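Local coordinates for protein myosin-17 (Arabidopsis thaliana, PDB 7KFL) that probably moves organelles and vesicles along actin filaments as a plant class XI myosin, recognising cargo through its globular tail, at residues Leu211-Asn223 with Tyr272-Glu286. Residues are numbered along the deposited sequence; the frame is centred on the assembly and turned at random.
Sequences LIAHWQSIRKSLN and YVKAGLAELEQWCIE
Trp215 drives its indole into helix 272-286 as a knob among Tyr272, Val273, Gly276 and Glu279. One face of the indole lies over Gly276 CA, where the missing side chain makes room for the ring, since a CB there would run into it; Trp215 CA and Gly276 CA are 5.2 Å apart. Trp215 NE1 sits over one face of the Tyr272 phenol, 3.1 Å from Tyr272 CZ, the two ring planes 43° apart. Ile212 CD1 touches both Ala275 CB and Tyr272 CD1. Farther along, Leu222 CB and CD1 cover one face of the Trp283 indole, and Leu280 CD2 reaches Ile218 CG2 and Leu222 CD1.

A chi1 of 167° turns the Tyr272 ring away from its own backbone N and carries the phenol across to the other helix. There its OH donates to Leu211 O at 2.7 Å, from above the carbonyl plane, at a kink where that oxygen also accepts a weak bond from His214 N. A phenylalanine here would probably keep the ring against Trp215 but leave Leu211 O without this donor.

The two helices run nearly parallel, 23° apart, within the helical bundle of the cargo-binding tail; helix 236-260 packs against Trp215, Leu222 and Leu280.

Polar groups line one flank. Glu279, its chain bent, is shared: OE2 accepts from Gln216 NE2 at 3.2 Å, above the carboxylate plane, while OE1 forms a salt bridge with Arg219 NH1 at 3.3 Å, through a weak but nearly straight hydrogen bond. The extended Arg219 is a second knob, among Glu279, Gln282, Trp283 and Glu286, a guanidinium face over Gln282 CB.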
loop_
_atom_site.group_PDB
_atom_site.type_symbol
_atom_site.label_atom_id
_atom_site.label_comp_id
_atom_site.label_asym_id
_atom_site.label_seq_id
_atom_site.Cartn_x
_atom_site.Cartn_y
_atom_site.Cartn_z
ATOM N N LEU A 211 -23.992 -0.049 11.905
ATOM C CA LEU A 211 -22.906 -0.982 11.500
ATOM C C LEU A 211 -22.457 -0.673 10.065
ATOM O O LEU A 211 -21.283 -0.942 9.757
ATOM C CB LEU A 211 -23.401 -2.426 11.644
ATOM C CG LEU A 211 -23.822 -2.831 13.058
ATOM C CD1 LEU A 211 -24.472 -4.205 13.063
ATOM C CD2 LEU A 211 -22.643 -2.795 14.017
ATOM N N ILE A 212 -23.343 -0.126 9.227
ATOM C CA ILE A 212 -23.003 0.357 7.852
ATOM C C ILE A 212 -22.047 1.555 7.961
ATOM O O ILE A 212 -21.232 1.740 7.037
ATOM C CB ILE A 212 -24.275 0.707 7.046
ATOM C CG1 ILE A 212 -25.108 -0.538 6.727
ATOM C CG2 ILE A 212 -23.928 1.485 5.783
ATOM C CD1 ILE A 212 -24.628 -1.317 5.519
ATOM N N ALA A 213 -22.149 2.335 9.045
ATOM C CA ALA A 213 -21.325 3.537 9.322
ATOM C C ALA A 213 -19.840 3.158 9.392
ATOM O O ALA A 213 -18.996 4.012 9.065
ATOM C CB ALA A 213 -21.784 4.195 10.601
ATOM N N HIS A 214 -19.534 1.925 9.804
ATOM C CA HIS A 214 -18.150 1.396 9.937
ATOM C C HIS A 214 -17.468 1.357 8.564
ATOM O O HIS A 214 -16.264 1.671 8.500
ATOM C CB HIS A 214 -18.162 0.032 10.637
ATOM C CG HIS A 214 -18.593 0.104 12.063
ATOM N ND1 HIS A 214 -18.306 1.194 12.865
ATOM C CD2 HIS A 214 -19.263 -0.773 12.842
ATOM C CE1 HIS A 214 -18.791 0.988 14.073
ATOM N NE2 HIS A 214 -19.381 -0.212 14.085
ATOM N N TRP A 215 -18.204 0.997 7.508
ATOM C CA TRP A 215 -17.706 1.034 6.106
ATOM C C TRP A 215 -17.363 2.480 5.738
ATOM O O TRP A 215 -16.339 2.690 5.060
ATOM C CB TRP A 215 -18.725 0.440 5.129
ATOM C CG TRP A 215 -19.047 -1.000 5.381
ATOM C CD1 TRP A 215 -20.267 -1.523 5.694
ATOM C CD2 TRP A 215 -18.135 -2.112 5.338
ATOM N NE1 TRP A 215 -20.181 -2.879 5.843
ATOM C CE2 TRP A 215 -18.886 -3.270 5.634
ATOM C CE3 TRP A 215 -16.767 -2.246 5.072
ATOM C CZ2 TRP A 215 -18.313 -4.540 5.677
ATOM C CZ3 TRP A 215 -16.199 -3.500 5.118
ATOM C CH2 TRP A 215 -16.964 -4.629 5.418
ATOM N N GLN A 216 -18.192 3.430 6.180
ATOM C CA GLN A 216 -18.012 4.887 5.941
ATOM C C GLN A 216 -16.794 5.394 6.726
ATOM O O GLN A 216 -16.071 6.252 6.183
ATOM C CB GLN A 216 -19.299 5.638 6.288
ATOM C CG GLN A 216 -20.446 5.319 5.336
ATOM C CD GLN A 216 -21.778 5.878 5.773
ATOM O OE1 GLN A 216 -21.881 6.656 6.721
ATOM N NE2 GLN A 216 -22.824 5.477 5.070
ATOM N N SER A 217 -16.560 4.882 7.939
ATOM C CA SER A 217 -15.379 5.222 8.781
ATOM C C SER A 217 -14.084 4.850 8.045
ATOM O O SER A 217 -13.120 5.644 8.098
ATOM C CB SER A 217 -15.445 4.549 10.129
ATOM O OG SER A 217 -16.654 4.869 10.796
ATOM N N ILE A 218 -14.066 3.682 7.394
ATOM C CA ILE A 218 -12.905 3.159 6.613
ATOM C C ILE A 218 -12.656 4.089 5.419
ATOM O O ILE A 218 -11.488 4.477 5.209
ATOM C CB ILE A 218 -13.141 1.692 6.191
ATOM C CG1 ILE A 218 -13.030 0.749 7.393
ATOM C CG2 ILE A 218 -12.199 1.278 5.067
ATOM C CD1 ILE A 218 -13.537 -0.652 7.138
ATOM N N ARG A 219 -13.717 4.434 4.684
ATOM C CA ARG A 219 -13.675 5.331 3.495
ATOM C C ARG A 219 -13.043 6.681 3.870
ATOM O O ARG A 219 -12.294 7.228 3.038
ATOM C CB ARG A 219 -15.087 5.530 2.933
ATOM C CG ARG A 219 -15.116 6.195 1.566
ATOM C CD ARG A 219 -16.531 6.438 1.078
ATOM N NE ARG A 219 -16.552 7.311 -0.087
ATOM C CZ ARG A 219 -17.610 7.531 -0.861
ATOM N NH1 ARG A 219 -18.766 6.937 -0.611
ATOM N NH2 ARG A 219 -17.503 8.345 -1.895
ATOM N N LYS A 220 -13.339 7.196 5.069
ATOM C CA LYS A 220 -12.789 8.477 5.594
ATOM C C LYS A 220 -11.277 8.339 5.801
ATOM O O LYS A 220 -10.533 9.224 5.328
ATOM C CB LYS A 220 -13.485 8.887 6.897
ATOM C CG LYS A 220 -14.787 9.658 6.714
ATOM C CD LYS A 220 -15.406 10.138 8.010
ATOM C CE LYS A 220 -15.993 9.016 8.839
ATOM N NZ LYS A 220 -16.868 9.533 9.917
ATOM N N SER A 221 -10.849 7.269 6.478
ATOM C CA SER A 221 -9.422 6.953 6.756
ATOM C C SER A 221 -8.652 6.807 5.436
ATOM O O SER A 221 -7.534 7.334 5.359
ATOM C CB SER A 221 -9.286 5.725 7.622
ATOM O OG SER A 221 -9.769 5.977 8.935
ATOM N N LEU A 222 -9.233 6.140 4.435
ATOM C CA LEU A 222 -8.616 6.002 3.087
ATOM C C LEU A 222 -8.368 7.397 2.503
ATOM O O LEU A 222 -7.247 7.638 2.026
ATOM C CB LEU A 222 -9.525 5.176 2.167
ATOM C CG LEU A 222 -9.678 3.694 2.512
ATOM C CD1 LEU A 222 -10.601 3.007 1.518
ATOM C CD2 LEU A 222 -8.332 2.988 2.547
ATOM N N ASN A 223 -9.372 8.281 2.566
ATOM C CA ASN A 223 -9.349 9.649 1.976
ATOM C C ASN A 223 -8.331 10.528 2.716
ATOM O O ASN A 223 -7.649 11.321 2.038
ATOM C CB ASN A 223 -10.736 10.304 1.979
ATOM C CG ASN A 223 -11.572 9.961 0.764
ATOM O OD1 ASN A 223 -11.043 9.624 -0.292
ATOM N ND2 ASN A 223 -12.885 10.066 0.893
ATOM N N TYR A 272 -24.961 -7.272 4.010
ATOM C CA TYR A 272 -24.272 -6.239 4.824
ATOM C C TYR A 272 -22.907 -5.903 4.214
ATOM O O TYR A 272 -22.577 -4.707 4.122
ATOM C CB TYR A 272 -24.089 -6.693 6.273
ATOM C CG TYR A 272 -23.127 -5.823 7.038
ATOM C CD1 TYR A 272 -23.437 -4.503 7.320
ATOM C CD2 TYR A 272 -21.889 -6.297 7.437
ATOM C CE1 TYR A 272 -22.558 -3.685 8.006
ATOM C CE2 TYR A 272 -20.997 -5.492 8.126
ATOM C CZ TYR A 272 -21.333 -4.182 8.414
ATOM O OH TYR A 272 -20.457 -3.378 9.082
ATOM N N VAL A 273 -22.129 -6.925 3.844
ATOM C CA VAL A 273 -20.765 -6.760 3.257
ATOM C C VAL A 273 -20.901 -6.155 1.854
ATOM O O VAL A 273 -20.090 -5.266 1.527
ATOM C CB VAL A 273 -19.969 -8.081 3.249
ATOM C CG1 VAL A 273 -18.764 -8.014 2.322
ATOM C CG2 VAL A 273 -19.526 -8.476 4.649
ATOM N N LYS A 274 -21.884 -6.603 1.065
ATOM C CA LYS A 274 -22.147 -6.072 -0.301
ATOM C C LYS A 274 -22.365 -4.556 -0.221
ATOM O O LYS A 274 -21.886 -3.846 -1.128
ATOM C CB LYS A 274 -23.357 -6.750 -0.952
ATOM C CG LYS A 274 -23.522 -6.443 -2.435
ATOM C CD LYS A 274 -24.564 -7.287 -3.137
ATOM C CE LYS A 274 -24.362 -7.321 -4.638
ATOM N NZ LYS A 274 -25.493 -7.985 -5.331
ATOM N N ALA A 275 -23.064 -4.086 0.819
ATOM C CA ALA A 275 -23.288 -2.650 1.115
ATOM C C ALA A 275 -21.933 -1.971 1.335
ATOM O O ALA A 275 -21.705 -0.900 0.741
ATOM C CB ALA A 275 -24.185 -2.489 2.317
ATOM N N GLY A 276 -21.075 -2.589 2.152
ATOM C CA GLY A 276 -19.702 -2.129 2.430
ATOM C C GLY A 276 -18.867 -2.004 1.168
ATOM O O GLY A 276 -18.183 -0.977 1.023
ATOM N N LEU A 277 -18.916 -3.010 0.288
ATOM C CA LEU A 277 -18.123 -3.059 -0.972
ATOM C C LEU A 277 -18.521 -1.892 -1.885
ATOM O O LEU A 277 -17.638 -1.385 -2.602
ATOM C CB LEU A 277 -18.343 -4.408 -1.668
ATOM C CG LEU A 277 -17.795 -5.639 -0.944
ATOM C CD1 LEU A 277 -18.091 -6.904 -1.736
ATOM C CD2 LEU A 277 -16.299 -5.519 -0.684
ATOM N N ALA A 278 -19.793 -1.479 -1.853
ATOM C CA ALA A 278 -20.336 -0.344 -2.639
ATOM C C ALA A 278 -19.704 0.972 -2.166
ATOM O O ALA A 278 -19.434 1.836 -3.025
ATOM C CB ALA A 278 -21.841 -0.312 -2.527
ATOM N N GLU A 279 -19.480 1.119 -0.854
ATOM C CA GLU A 279 -18.771 2.277 -0.244
ATOM C C GLU A 279 -17.327 2.332 -0.763
ATOM O O GLU A 279 -16.880 3.430 -1.155
ATOM C CB GLU A 279 -18.783 2.181 1.284
ATOM C CG GLU A 279 -20.106 2.579 1.909
ATOM C CD GLU A 279 -20.332 4.074 2.067
ATOM O OE1 GLU A 279 -19.371 4.850 1.885
ATOM O OE2 GLU A 279 -21.475 4.461 2.383
ATOM N N LEU A 280 -16.629 1.191 -0.759
ATOM C CA LEU A 280 -15.201 1.084 -1.162
ATOM C C LEU A 280 -15.072 1.248 -2.681
ATOM O O LEU A 280 -14.073 1.849 -3.117
ATOM C CB LEU A 280 -14.639 -0.262 -0.695
ATOM C CG LEU A 280 -14.657 -0.504 0.814
ATOM C CD1 LEU A 280 -14.062 -1.863 1.145
ATOM C CD2 LEU A 280 -13.919 0.597 1.563
ATOM N N GLU A 281 -16.035 0.734 -3.453
ATOM C CA GLU A 281 -16.101 0.919 -4.929
ATOM C C GLU A 281 -16.214 2.418 -5.229
ATOM O O GLU A 281 -15.477 2.900 -6.113
ATOM C CB GLU A 281 -17.285 0.162 -5.536
ATOM C CG GLU A 281 -17.227 0.065 -7.052
ATOM C CD GLU A 281 -18.426 -0.597 -7.710
ATOM O OE1 GLU A 281 -19.330 -1.058 -6.980
ATOM O OE2 GLU A 281 -18.455 -0.648 -8.955
ATOM N N GLN A 282 -17.106 3.113 -4.512
ATOM C CA GLN A 282 -17.359 4.575 -4.653
ATOM C C GLN A 282 -16.059 5.345 -4.399
ATOM O O GLN A 282 -15.765 6.276 -5.178
ATOM C CB GLN A 282 -18.474 5.029 -3.706
ATOM C CG GLN A 282 -19.872 4.859 -4.286
ATOM C CD GLN A 282 -20.119 5.763 -5.471
ATOM O OE1 GLN A 282 -19.615 6.884 -5.538
ATOM N NE2 GLN A 282 -20.904 5.282 -6.422
ATOM N N TRP A 283 -15.310 4.961 -3.360
ATOM C CA TRP A 283 -13.993 5.556 -3.007
ATOM C C TRP A 283 -13.012 5.401 -4.176
ATOM O O TRP A 283 -12.269 6.365 -4.447
ATOM C CB TRP A 283 -13.425 4.936 -1.724
ATOM C CG TRP A 283 -12.074 5.478 -1.381
ATOM C CD1 TRP A 283 -11.788 6.517 -0.544
ATOM C CD2 TRP A 283 -10.815 5.039 -1.923
ATOM N NE1 TRP A 283 -10.438 6.740 -0.511
ATOM C CE2 TRP A 283 -9.816 5.852 -1.348
ATOM C CE3 TRP A 283 -10.436 4.041 -2.829
ATOM C CZ2 TRP A 283 -8.465 5.688 -1.649
ATOM C CZ3 TRP A 283 -9.101 3.880 -3.126
ATOM C CH2 TRP A 283 -8.132 4.696 -2.544
ATOM N N CYS A 284 -12.989 4.228 -4.820
ATOM C CA CYS A 284 -12.087 3.902 -5.958
ATOM C C CYS A 284 -12.426 4.791 -7.162
ATOM O O CYS A 284 -11.489 5.183 -7.887
ATOM C CB CYS A 284 -12.178 2.429 -6.348
ATOM S SG CYS A 284 -11.524 1.296 -5.091
ATOM N N ILE A 285 -13.711 5.104 -7.355
ATOM C CA ILE A 285 -14.212 5.953 -8.478
ATOM C C ILE A 285 -13.828 7.413 -8.200
ATOM O O ILE A 285 -13.325 8.076 -9.133
ATOM C CB ILE A 285 -15.732 5.769 -8.673
ATOM C CG1 ILE A 285 -16.081 4.323 -9.038
ATOM C CG2 ILE A 285 -16.276 6.748 -9.705
ATOM C CD1 ILE A 285 -17.512 3.941 -8.736
ATOM N N GLU A 286 -14.060 7.883 -6.968
ATOM C CA GLU A 286 -13.757 9.269 -6.515
ATOM C C GLU A 286 -12.243 9.504 -6.580
ATOM O O GLU A 286 -11.835 10.534 -7.150
ATOM C CB GLU A 286 -14.288 9.509 -5.097
ATOM C CG GLU A 286 -15.802 9.633 -5.021
ATOM C CD GLU A 286 -16.386 10.958 -5.492
ATOM O OE1 GLU A 286 -15.640 11.961 -5.525
ATOM O OE2 GLU A 286 -17.592 10.988 -5.819
HETATM O O HOH W 1 -20.783 7.830 -3.087
#